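Local coordinates for protein alpha,alpha-trehalose-phosphate synthase (UDP-forming) (Burkholderia xenovorans, PDB 5V0T) that belongs to glycosyltransferase family 20, a family of two-domain GT-B fold enzymes, and holds uridine-5'-diphosphate together with 6-O-phosphono-alpha-D-glucopyranose, at residues A[272-277]-A[285-290]; A[305-310]-A[368-373]; A[327-332]-A[347-352]. All coordinates share one frame; numbering follows the deposited sequence.

Interaction 1 (A[272-277]-A[285-290]). With UDP (uridine-5'-diphosphate), chain I; G6P (6-O-phosphono-alpha-D-glucopyranose), chain J.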
loop_
_atom_site.group_PDB
_atom_site.type_symbol
_atom_site.label_atom_id
_atom_site.label_comp_id
_atom_site.label_asym_id
_atom_site.label_seq_id
_atom_site.Cartn_x
_atom_site.Cartn_y
_atom_site.Cartn_z
ATOM N N ILE A 272 13.751 16.758 -5.197
ATOM C CA ILE A 272 12.417 16.236 -4.923
ATOM C C ILE A 272 12.423 14.755 -5.283
ATOM O O ILE A 272 12.823 14.377 -6.390
ATOM C CB ILE A 272 11.352 16.999 -5.730
ATOM C CG1 ILE A 272 11.419 18.505 -5.429
ATOM C CG2 ILE A 272 9.954 16.413 -5.480
ATOM C CD1 ILE A 272 10.614 19.366 -6.420
ATOM N N MET A 273 11.974 13.905 -4.360
ATOM C CA MET A 273 12.029 12.466 -4.591
ATOM C C MET A 273 10.663 11.813 -4.417
ATOM O O MET A 273 9.932 12.111 -3.472
ATOM C CB MET A 273 13.046 11.803 -3.657
ATOM C CG MET A 273 13.174 10.277 -3.875
ATOM S SD MET A 273 14.613 9.689 -2.991
ATOM C CE MET A 273 14.477 7.914 -3.302
ATOM N N SER A 274 10.335 10.905 -5.333
ATOM C CA SER A 274 9.142 10.076 -5.259
ATOM C C SER A 274 9.517 8.626 -5.538
ATOM O O SER A 274 10.426 8.345 -6.328
ATOM C CB SER A 274 8.074 10.518 -6.278
ATOM O OG SER A 274 7.545 11.813 -5.989
ATOM N N VAL A 275 8.784 7.709 -4.905
ATOM C CA VAL A 275 8.933 6.267 -5.113
ATOM C C VAL A 275 7.536 5.670 -5.127
ATOM O O VAL A 275 6.842 5.717 -4.106
ATOM C CB VAL A 275 9.759 5.581 -4.012
ATOM C CG1 VAL A 275 9.832 4.093 -4.299
ATOM C CG2 VAL A 275 11.161 6.183 -3.888
ATOM N N ASP A 276 7.125 5.103 -6.266
ATOM C CA ASP A 276 5.764 4.595 -6.451
ATOM C C ASP A 276 5.785 3.465 -7.462
ATOM O O ASP A 276 6.313 3.659 -8.555
ATOM C CB ASP A 276 4.808 5.669 -7.011
ATOM C CG ASP A 276 4.787 6.947 -6.209
ATOM O OD1 ASP A 276 5.774 7.713 -6.274
ATOM O OD2 ASP A 276 3.749 7.213 -5.554
ATOM N N ARG A 277 5.158 2.323 -7.156
ATOM C CA ARG A 277 4.750 1.448 -8.255
ATOM C C ARG A 277 4.045 2.307 -9.303
ATOM O O ARG A 277 3.320 3.246 -8.961
ATOM C CB ARG A 277 3.821 0.334 -7.757
ATOM C CG ARG A 277 4.485 -0.756 -6.893
ATOM C CD ARG A 277 3.448 -1.858 -6.506
ATOM N NE ARG A 277 2.297 -1.244 -5.854
ATOM C CZ ARG A 277 1.128 -1.002 -6.444
ATOM N NH1 ARG A 277 0.907 -1.376 -7.700
ATOM N NH2 ARG A 277 0.177 -0.388 -5.762
ATOM N N VAL A 285 0.633 11.378 -13.082
ATOM C CA VAL A 285 0.488 12.423 -14.100
ATOM C C VAL A 285 0.259 13.773 -13.434
ATOM O O VAL A 285 0.899 14.769 -13.786
ATOM C CB VAL A 285 -0.640 12.083 -15.094
ATOM C CG1 VAL A 285 -0.970 13.313 -15.990
ATOM C CG2 VAL A 285 -0.219 10.898 -15.972
ATOM N N GLU A 286 -0.636 13.822 -12.438
ATOM C CA GLU A 286 -0.889 15.086 -11.743
ATOM C C GLU A 286 0.366 15.563 -11.030
ATOM O O GLU A 286 0.658 16.764 -10.996
ATOM C CB GLU A 286 -2.029 14.928 -10.728
ATOM C CG GLU A 286 -3.418 14.676 -11.345
ATOM C CD GLU A 286 -3.653 13.221 -11.718
ATOM O OE1 GLU A 286 -2.733 12.393 -11.567
ATOM O OE2 GLU A 286 -4.778 12.897 -12.151
ATOM N N ARG A 287 1.103 14.627 -10.444
ATOM C CA ARG A 287 2.350 14.934 -9.754
ATOM C C ARG A 287 3.370 15.570 -10.697
ATOM O O ARG A 287 4.026 16.566 -10.352
ATOM C CB ARG A 287 2.892 13.639 -9.159
ATOM C CG ARG A 287 4.114 13.800 -8.368
ATOM C CD ARG A 287 4.556 12.528 -7.742
ATOM N NE ARG A 287 3.495 11.805 -7.038
ATOM C CZ ARG A 287 3.700 10.614 -6.501
ATOM N NH1 ARG A 287 4.907 10.087 -6.619
ATOM N NH2 ARG A 287 2.723 9.947 -5.873
ATOM N N PHE A 288 3.531 14.994 -11.890
ATOM C CA PHE A 288 4.446 15.573 -12.875
ATOM C C PHE A 288 3.962 16.950 -13.322
ATOM O O PHE A 288 4.763 17.876 -13.476
ATOM C CB PHE A 288 4.594 14.644 -14.089
ATOM C CG PHE A 288 5.545 13.467 -13.881
ATOM C CD1 PHE A 288 5.703 12.870 -12.636
ATOM C CD2 PHE A 288 6.264 12.957 -14.959
ATOM C CE1 PHE A 288 6.560 11.780 -12.457
ATOM C CE2 PHE A 288 7.128 11.867 -14.800
ATOM C CZ PHE A 288 7.273 11.278 -13.536
ATOM N N ARG A 289 2.653 17.098 -13.540
ATOM C CA ARG A 289 2.113 18.382 -13.983
ATOM C C ARG A 289 2.311 19.483 -12.944
ATOM O O ARG A 289 2.486 20.652 -13.311
ATOM C CB ARG A 289 0.629 18.227 -14.341
ATOM C CG ARG A 289 0.450 17.379 -15.590
ATOM C CD ARG A 289 -0.991 17.203 -16.052
ATOM N NE ARG A 289 -0.973 16.432 -17.292
ATOM C CZ ARG A 289 -2.046 16.074 -17.986
ATOM N NH1 ARG A 289 -3.256 16.422 -17.577
ATOM N NH2 ARG A 289 -1.896 15.364 -19.095
ATOM N N ALA A 290 2.282 19.146 -11.656
ATOM C CA ALA A 290 2.503 20.183 -10.652
ATOM C C ALA A 290 3.977 20.566 -10.549
ATOM O O ALA A 290 4.286 21.724 -10.253
ATOM C CB ALA A 290 1.967 19.718 -9.299
HETATM N N1 UDP I . 9.576 -0.343 -2.444
HETATM C C2 UDP I . 10.739 -1.077 -2.614
HETATM N N3 UDP I . 11.371 -0.895 -3.811
HETATM C C4 UDP I . 10.974 -0.067 -4.837
HETATM C C5 UDP I . 9.762 0.668 -4.588
HETATM C C6 UDP I . 9.123 0.517 -3.418
HETATM O O2 UDP I . 11.170 -1.843 -1.770
HETATM O O4 UDP I . 11.661 -0.007 -5.864
HETATM C "C1'" UDP I . 8.863 -0.495 -1.172
HETATM C "C2'" UDP I . 8.761 0.801 -0.371
HETATM O "O2'" UDP I . 9.935 0.982 0.402
HETATM C "C3'" UDP I . 7.521 0.519 0.480
HETATM C "C4'" UDP I . 6.646 -0.310 -0.468
HETATM O "O4'" UDP I . 7.537 -0.880 -1.450
HETATM O "O3'" UDP I . 7.813 -0.245 1.646
HETATM C "C5'" UDP I . 5.546 0.449 -1.162
HETATM O "O5'" UDP I . 4.435 0.524 -0.248
HETATM P PA UDP I . 3.374 1.695 -0.335
HETATM O O1A UDP I . 4.056 3.041 -0.472
HETATM O O2A UDP I . 2.469 1.541 0.831
HETATM O O3A UDP I . 2.593 1.456 -1.687
HETATM P PB UDP I . 2.066 0.183 -2.471
HETATM O O1B UDP I . 1.717 -0.812 -1.360
HETATM O O2B UDP I . 0.769 0.703 -3.127
HETATM O O3B UDP I . 3.070 -0.321 -3.440
HETATM C C1 G6P J . -0.498 -3.157 -2.757
HETATM C C2 G6P J . -1.516 -4.215 -2.364
HETATM C C3 G6P J . -0.816 -5.538 -2.047
HETATM C C4 G6P J . 0.050 -5.946 -3.242
HETATM C C5 G6P J . 1.018 -4.812 -3.584
HETATM C C6 G6P J . 1.927 -5.214 -4.746
HETATM O O1 G6P J . 0.353 -2.960 -1.634
HETATM O O2 G6P J . -2.281 -3.747 -1.238
HETATM O O3 G6P J . -1.832 -6.530 -1.822
HETATM O O4 G6P J . 0.813 -7.125 -2.914
HETATM O O5 G6P J . 0.282 -3.612 -3.875
HETATM O O6 G6P J . 1.132 -5.609 -5.877
HETATM P P G6P J . 1.325 -7.077 -6.511
HETATM O O1P G6P J . 2.654 -7.057 -7.222
HETATM O O2P G6P J . 0.127 -7.249 -7.402
HETATM O O3P G6P J . 1.331 -8.015 -5.324
#
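Asp-276 OD1 is gripped from two directions, by NH1 of Arg-287 at 2.6 Å and by the side-chain amide NE2 of Gln-309. The second carboxylate oxygen takes part as well: Arg-287 NH2 reaches Asp-276 OD2 at 2.9 Å, so the guanidinium meets the carboxylate end-on in a two-pronged salt bridge. Both oxygens lie close to the guanidinium plane. The carboxylate itself is turned, its plane 54° from that of the guanidinium, and both nitrogens therefore approach from above the carboxylate plane. The arginine chain runs from the helix with CG anti to the backbone N (chi1 -177°) and bends at chi3, which carries its end across to the strand. On the way Arg-287 CD passes 3.5 Å from Ser-274 OG, and NH1 lies 3.2 Å from Ser-274 CB. The serine hydroxyl is hydrogen-bonded to the backbone oxygen of Tyr-370, and Arg-287 NE to the hydroxyl of Thr-372, so a further bond fixes the rotation of the guanidinium. The charges are buried, and their pairing probably favours the ionised forms of both groups.

Just beyond Asp-276 the chain turns to the ligands. Arg-277 NE donates to O3B of uridine-5'-diphosphate at 2.7 Å, and its NH2 to O2B at 2.9 Å, a nearly straight bond (170°), while O5 of 6-O-phosphono-alpha-D-glucopyranose lies over one face of the guanidinium. Val-275 CG1 approaches the uracil at C5, 3.4 Å away. Strand 270-275 and helix 284-297 open a beta-alpha-beta unit of the Rossmann-like domain, and the ligand-binding residues at and just after the strand's carboxyl end are characteristic of the nucleotide site of a GT-B glycosyltransferase.

Interaction 2 (A[305-310]-A[368-373]). With EDO (1,2-ethanediol), chain K.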
loop_
_atom_site.group_PDB
_atom_site.type_symbol
_atom_site.label_atom_id
_atom_site.label_comp_id
_atom_site.label_asym_id
_atom_site.label_seq_id
_atom_site.Cartn_x
_atom_site.Cartn_y
_atom_site.Cartn_z
ATOM N N VAL A 305 16.703 22.598 -9.064
ATOM C CA VAL A 305 16.035 21.466 -8.438
ATOM C C VAL A 305 15.845 20.407 -9.513
ATOM O O VAL A 305 15.724 20.725 -10.699
ATOM C CB VAL A 305 14.684 21.889 -7.796
ATOM C CG1 VAL A 305 13.752 22.497 -8.840
ATOM C CG2 VAL A 305 13.997 20.710 -7.077
ATOM N N SER A 306 15.856 19.146 -9.103
ATOM C CA SER A 306 15.491 18.039 -9.975
ATOM C C SER A 306 14.547 17.109 -9.230
ATOM O O SER A 306 14.549 17.047 -7.999
ATOM C CB SER A 306 16.716 17.249 -10.462
ATOM O OG SER A 306 17.334 17.910 -11.547
ATOM N N PHE A 307 13.722 16.402 -10.003
ATOM C CA PHE A 307 12.652 15.555 -9.493
ATOM C C PHE A 307 13.013 14.122 -9.887
ATOM O O PHE A 307 13.008 13.773 -11.074
ATOM C CB PHE A 307 11.306 16.021 -10.061
ATOM C CG PHE A 307 10.135 15.114 -9.761
ATOM C CD1 PHE A 307 10.145 14.228 -8.689
ATOM C CD2 PHE A 307 9.001 15.163 -10.577
ATOM C CE1 PHE A 307 9.054 13.384 -8.442
ATOM C CE2 PHE A 307 7.898 14.318 -10.338
ATOM C CZ PHE A 307 7.928 13.443 -9.263
ATOM N N LEU A 308 13.389 13.324 -8.896
ATOM C CA LEU A 308 13.643 11.901 -9.076
ATOM C C LEU A 308 12.340 11.133 -8.833
ATOM O O LEU A 308 11.818 11.121 -7.713
ATOM C CB LEU A 308 14.743 11.449 -8.114
ATOM C CG LEU A 308 15.008 9.938 -8.071
ATOM C CD1 LEU A 308 15.504 9.415 -9.421
ATOM C CD2 LEU A 308 15.986 9.595 -6.942
ATOM N N GLN A 309 11.809 10.488 -9.883
ATOM C CA GLN A 309 10.654 9.600 -9.755
ATOM C C GLN A 309 11.128 8.180 -10.035
ATOM O O GLN A 309 11.414 7.823 -11.186
ATOM C CB GLN A 309 9.523 9.976 -10.711
ATOM C CG GLN A 309 8.380 8.927 -10.713
ATOM C CD GLN A 309 7.533 9.004 -9.448
ATOM O OE1 GLN A 309 6.919 10.020 -9.189
ATOM N NE2 GLN A 309 7.506 7.917 -8.653
ATOM N N ILE A 310 11.232 7.382 -8.991
ATOM C CA ILE A 310 11.455 5.950 -9.144
ATOM C C ILE A 310 10.079 5.301 -9.250
ATOM O O ILE A 310 9.238 5.450 -8.351
ATOM C CB ILE A 310 12.274 5.388 -7.979
ATOM C CG1 ILE A 310 13.673 5.999 -8.010
ATOM C CG2 ILE A 310 12.358 3.853 -8.066
ATOM C CD1 ILE A 310 14.616 5.519 -6.865
ATOM N N VAL A 368 12.629 17.179 -0.439
ATOM C CA VAL A 368 11.178 17.033 -0.486
ATOM C C VAL A 368 10.833 15.579 -0.792
ATOM O O VAL A 368 11.351 15.013 -1.775
ATOM C CB VAL A 368 10.527 17.957 -1.534
ATOM C CG1 VAL A 368 9.004 17.766 -1.517
ATOM C CG2 VAL A 368 10.898 19.421 -1.260
ATOM N N GLY A 369 9.998 14.992 0.042
ATOM C CA GLY A 369 9.369 13.707 -0.242
ATOM C C GLY A 369 7.990 13.959 -0.821
ATOM O O GLY A 369 7.131 14.560 -0.169
ATOM N N TYR A 370 7.778 13.489 -2.039
ATOM C CA TYR A 370 6.646 13.910 -2.876
ATOM C C TYR A 370 5.746 12.680 -3.070
ATOM O O TYR A 370 6.024 11.825 -3.916
ATOM C CB TYR A 370 7.199 14.462 -4.195
ATOM C CG TYR A 370 6.283 15.263 -5.093
ATOM C CD1 TYR A 370 5.078 15.816 -4.636
ATOM C CD2 TYR A 370 6.640 15.476 -6.425
ATOM C CE1 TYR A 370 4.266 16.554 -5.492
ATOM C CE2 TYR A 370 5.851 16.199 -7.270
ATOM C CZ TYR A 370 4.665 16.733 -6.812
ATOM O OH TYR A 370 3.888 17.441 -7.695
ATOM N N VAL A 371 4.673 12.607 -2.281
ATOM C CA VAL A 371 3.823 11.423 -2.152
ATOM C C VAL A 371 2.372 11.869 -2.339
ATOM O O VAL A 371 1.723 12.290 -1.377
ATOM C CB VAL A 371 4.022 10.736 -0.793
ATOM C CG1 VAL A 371 3.214 9.438 -0.702
ATOM C CG2 VAL A 371 5.539 10.479 -0.511
ATOM N N THR A 372 1.840 11.767 -3.561
ATOM C CA THR A 372 0.532 12.367 -3.864
ATOM C C THR A 372 -0.449 11.401 -4.534
ATOM O O THR A 372 -1.098 11.749 -5.522
ATOM C CB THR A 372 0.703 13.621 -4.720
ATOM O OG1 THR A 372 1.193 13.265 -6.015
ATOM C CG2 THR A 372 1.679 14.590 -4.082
ATOM N N PRO A 373 -0.654 10.209 -3.969
ATOM C CA PRO A 373 -1.577 9.257 -4.604
ATOM C C PRO A 373 -2.994 9.812 -4.656
ATOM O O PRO A 373 -3.442 10.539 -3.761
ATOM C CB PRO A 373 -1.490 8.016 -3.702
ATOM C CG PRO A 373 -1.106 8.568 -2.366
ATOM C CD PRO A 373 -0.198 9.737 -2.649
HETATM C C1 EDO K . 20.395 16.371 -12.231
HETATM O O1 EDO K . 20.263 17.662 -11.619
HETATM C C2 EDO K . 19.776 16.427 -13.624
HETATM O O2 EDO K . 20.664 17.111 -14.525
#
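Strands 305-310 and 368-371 run parallel in one sheet but are not neighbours, since strand 270-275 lies between them and hydrogen-bonds to both. The contact between the two therefore rests on a pair of aromatic side chains, Phe-307 and Tyr-370, which meet over the intervening strand on the sheet face that carries helix 284-297. With CG anti to the backbone N in both (chi1 172° for Phe-307, -165° for Tyr-370), the two rings reach toward each other across strand 270-275, and the side chains cross at about a right angle.

Their rings are neither stacked nor set edge-to-face: the planes stand 57° apart with centroids separated by 5.3 Å. Tyr-370 CD2 lies over one face of the phenylalanine ring, nearest to Phe-307 CZ at 3.7 Å and almost as near to CE1 at 3.8 Å. Phe-307 CE2 approaches Tyr-370 CE2 at 4.1 Å, so it is one side of the tyrosine ring that faces the outer end of the phenylalanine. The tyrosine hydroxyl takes no part here and is hydrogen-bonded instead to the backbone oxygen of Arg-287, a bond that limits how far the ring can shift.

Further along the first strand, Gln-309 NE2 donates to the backbone oxygen of Ile-310 at 3.0 Å, coming from well above the carbonyl plane. The aromatic pair is enclosed on the helical side: Phe-288 and Phe-291 of helix 284-297 meet the Phe-307 ring, the latter edge-to-face, while Ala-290 of that helix and Leu-427 of helix 420-432 pack on Tyr-370, and Ile-272 of strand 270-275 also touches it.

Interaction 3 (A[327-332]-A[347-352]). With OXD (oxalic acid), chain O.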
loop_
_atom_site.group_PDB
_atom_site.type_symbol
_atom_site.label_atom_id
_atom_site.label_comp_id
_atom_site.label_asym_id
_atom_site.label_seq_id
_atom_site.Cartn_x
_atom_site.Cartn_y
_atom_site.Cartn_z
ATOM N N GLN A 327 1.163 7.128 -20.635
ATOM C CA GLN A 327 0.787 8.506 -20.364
ATOM C C GLN A 327 1.887 9.214 -19.589
ATOM O O GLN A 327 2.282 10.332 -19.944
ATOM C CB GLN A 327 -0.540 8.565 -19.610
ATOM C CG GLN A 327 -1.029 9.999 -19.421
ATOM C CD GLN A 327 -2.409 10.120 -18.800
ATOM O OE1 GLN A 327 -2.910 9.195 -18.148
ATOM N NE2 GLN A 327 -3.033 11.280 -19.000
ATOM N N LEU A 328 2.434 8.548 -18.567
ATOM C CA LEU A 328 3.451 9.167 -17.715
ATOM C C LEU A 328 4.737 9.421 -18.482
ATOM O O LEU A 328 5.398 10.449 -18.281
ATOM C CB LEU A 328 3.741 8.286 -16.503
ATOM C CG LEU A 328 4.660 8.932 -15.455
ATOM C CD1 LEU A 328 3.961 10.195 -14.892
ATOM C CD2 LEU A 328 5.004 7.927 -14.341
ATOM N N GLU A 329 5.118 8.485 -19.347
ATOM C CA GLU A 329 6.342 8.661 -20.113
ATOM C C GLU A 329 6.239 9.851 -21.062
ATOM O O GLU A 329 7.211 10.595 -21.232
ATOM C CB GLU A 329 6.672 7.357 -20.837
ATOM C CG GLU A 329 7.200 6.362 -19.802
ATOM C CD GLU A 329 7.397 4.945 -20.287
ATOM O OE1 GLU A 329 8.005 4.176 -19.508
ATOM O OE2 GLU A 329 6.936 4.576 -21.395
ATOM N N GLY A 330 5.064 10.065 -21.663
ATOM C CA GLY A 330 4.873 11.254 -22.475
ATOM C C GLY A 330 4.946 12.537 -21.663
ATOM O O GLY A 330 5.452 13.550 -22.143
ATOM N N GLU A 331 4.434 12.509 -20.423
ATOM C CA GLU A 331 4.565 13.654 -19.520
ATOM C C GLU A 331 6.030 13.983 -19.255
ATOM O O GLU A 331 6.445 15.142 -19.354
ATOM C CB GLU A 331 3.844 13.381 -18.190
ATOM C CG GLU A 331 2.342 13.196 -18.310
ATOM C CD GLU A 331 1.612 14.497 -18.634
ATOM O OE1 GLU A 331 1.731 15.458 -17.850
ATOM O OE2 GLU A 331 0.925 14.566 -19.675
ATOM N N SER A 332 6.829 12.976 -18.907
ATOM C CA SER A 332 8.237 13.246 -18.647
ATOM C C SER A 332 8.919 13.828 -19.883
ATOM O O SER A 332 9.712 14.772 -19.766
ATOM C CB SER A 332 8.951 11.979 -18.169
ATOM O OG SER A 332 9.344 11.170 -19.259
ATOM N N ILE A 347 13.281 16.124 -14.776
ATOM C CA ILE A 347 12.690 14.911 -14.201
ATOM C C ILE A 347 13.588 13.721 -14.528
ATOM O O ILE A 347 13.868 13.444 -15.702
ATOM C CB ILE A 347 11.256 14.667 -14.704
ATOM C CG1 ILE A 347 10.343 15.842 -14.301
ATOM C CG2 ILE A 347 10.714 13.325 -14.149
ATOM C CD1 ILE A 347 8.895 15.723 -14.813
ATOM N N LEU A 348 14.023 13.013 -13.489
ATOM C CA LEU A 348 14.812 11.788 -13.611
ATOM C C LEU A 348 13.842 10.640 -13.368
ATOM O O LEU A 348 13.506 10.319 -12.221
ATOM C CB LEU A 348 15.974 11.779 -12.615
ATOM C CG LEU A 348 16.825 13.047 -12.631
ATOM C CD1 LEU A 348 17.783 13.085 -11.442
ATOM C CD2 LEU A 348 17.592 13.130 -13.950
ATOM N N TYR A 349 13.362 10.052 -14.452
ATOM C CA TYR A 349 12.326 9.030 -14.402
ATOM C C TYR A 349 13.004 7.681 -14.594
ATOM O O TYR A 349 13.749 7.493 -15.564
ATOM C CB TYR A 349 11.258 9.295 -15.472
ATOM C CG TYR A 349 10.372 8.104 -15.816
ATOM C CD1 TYR A 349 9.451 7.604 -14.900
ATOM C CD2 TYR A 349 10.462 7.490 -17.060
ATOM C CE1 TYR A 349 8.637 6.509 -15.220
ATOM C CE2 TYR A 349 9.671 6.390 -17.386
ATOM C CZ TYR A 349 8.748 5.917 -16.467
ATOM O OH TYR A 349 7.965 4.842 -16.785
ATOM N N ILE A 350 12.801 6.765 -13.648
ATOM C CA ILE A 350 13.488 5.478 -13.680
ATOM C C ILE A 350 12.442 4.398 -13.446
ATOM O O ILE A 350 11.823 4.352 -12.376
ATOM C CB ILE A 350 14.614 5.382 -12.634
ATOM C CG1 ILE A 350 15.558 6.582 -12.732
ATOM C CG2 ILE A 350 15.467 4.115 -12.869
ATOM C CD1 ILE A 350 16.688 6.513 -11.736
ATOM N N HIS A 351 12.254 3.533 -14.440
ATOM C CA HIS A 351 11.192 2.528 -14.424
ATOM C C HIS A 351 11.763 1.181 -13.972
ATOM O O HIS A 351 11.763 0.192 -14.708
ATOM C CB HIS A 351 10.536 2.455 -15.812
ATOM C CG HIS A 351 9.303 1.600 -15.882
ATOM N ND1 HIS A 351 8.252 1.726 -15.001
ATOM C CD2 HIS A 351 8.960 0.606 -16.739
ATOM C CE1 HIS A 351 7.306 0.856 -15.320
ATOM N NE2 HIS A 351 7.716 0.155 -16.363
ATOM N N LYS A 352 12.277 1.167 -12.735
ATOM C CA LYS A 352 12.975 0.013 -12.167
ATOM C C LYS A 352 12.780 -0.035 -10.653
ATOM O O LYS A 352 12.553 0.988 -10.010
ATOM C CB LYS A 352 14.492 0.044 -12.480
ATOM C CG LYS A 352 14.835 -0.162 -13.955
ATOM C CD LYS A 352 16.340 -0.203 -14.199
ATOM C CE LYS A 352 16.835 1.055 -14.912
ATOM N NZ LYS A 352 18.284 0.961 -15.276
HETATM C C1 OXD O . 18.985 -0.018 -11.592
HETATM C C2 OXD O . 19.150 -0.590 -10.259
HETATM O O3 OXD O . 19.739 -0.383 -12.520
HETATM O O4 OXD O . 20.297 -0.909 -9.877
HETATM O O5 OXD O . 18.098 0.839 -11.766
HETATM O O6 OXD O . 18.143 -0.731 -9.531
#
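Tyr-349 OH donates a hydrogen bond of 2.8 Å to Glu-329 OE1, and around this bond the strand fits closely against the helix. The carboxylate stands steeply to the ring, their planes 74° apart, and OE1 sits at the ring's edge, accepting the proton on its anti side. Glu-329 CG, set beside the backbone N (chi1 -74°), comes within 3.5 Å of Tyr-349 CE2, and the extended chain beyond it carries OE1 to the hydroxyl. OE1 is shared with Arg-325, one helical turn earlier, which probably holds the carboxylate in its charged form. Leu-328 CD2 meets the other side of the ring, at CE1, 4.0 Å away, and is buried.

Packing is looser toward the partly exposed Ser-332: in one of its two modelled conformers OG stays 4.4 Å from Tyr-349 CD2 and donates to Glu-329 O. Past the strand's end the exposed Lys-352 lies away from the helix, its NZ making a weak hydrogen bond to O3 of oxalic acid. Helix 319-339 and strand 347-350 run roughly antiparallel, 151° between the short axes, as expected within a right-handed beta-alpha-beta crossover of a Rossmann-like domain.

Overall arrangement
From the N terminus, strand 270-275 leads into helix 284-297, and interaction 1 closes this short loop first. Strand 305-310 follows and opens interaction 2, whose long loop ends only at strand 368-371. Interaction 3, between helix 319-339 and strand 347-350, is nested inside that loop, whereas interaction 1 stands in series before both. All three reach the same six-stranded parallel sheet, in which 347-350, 305-310, 270-275 and 368-371 lie side by side in that order. Interactions 1 and 2 share the sheet's middle, their centres about 5 Å apart. The salt bridge between Arg-289 and Glu-331 joins the helices of interactions 1 and 3, binding two successive beta-alpha-beta units together.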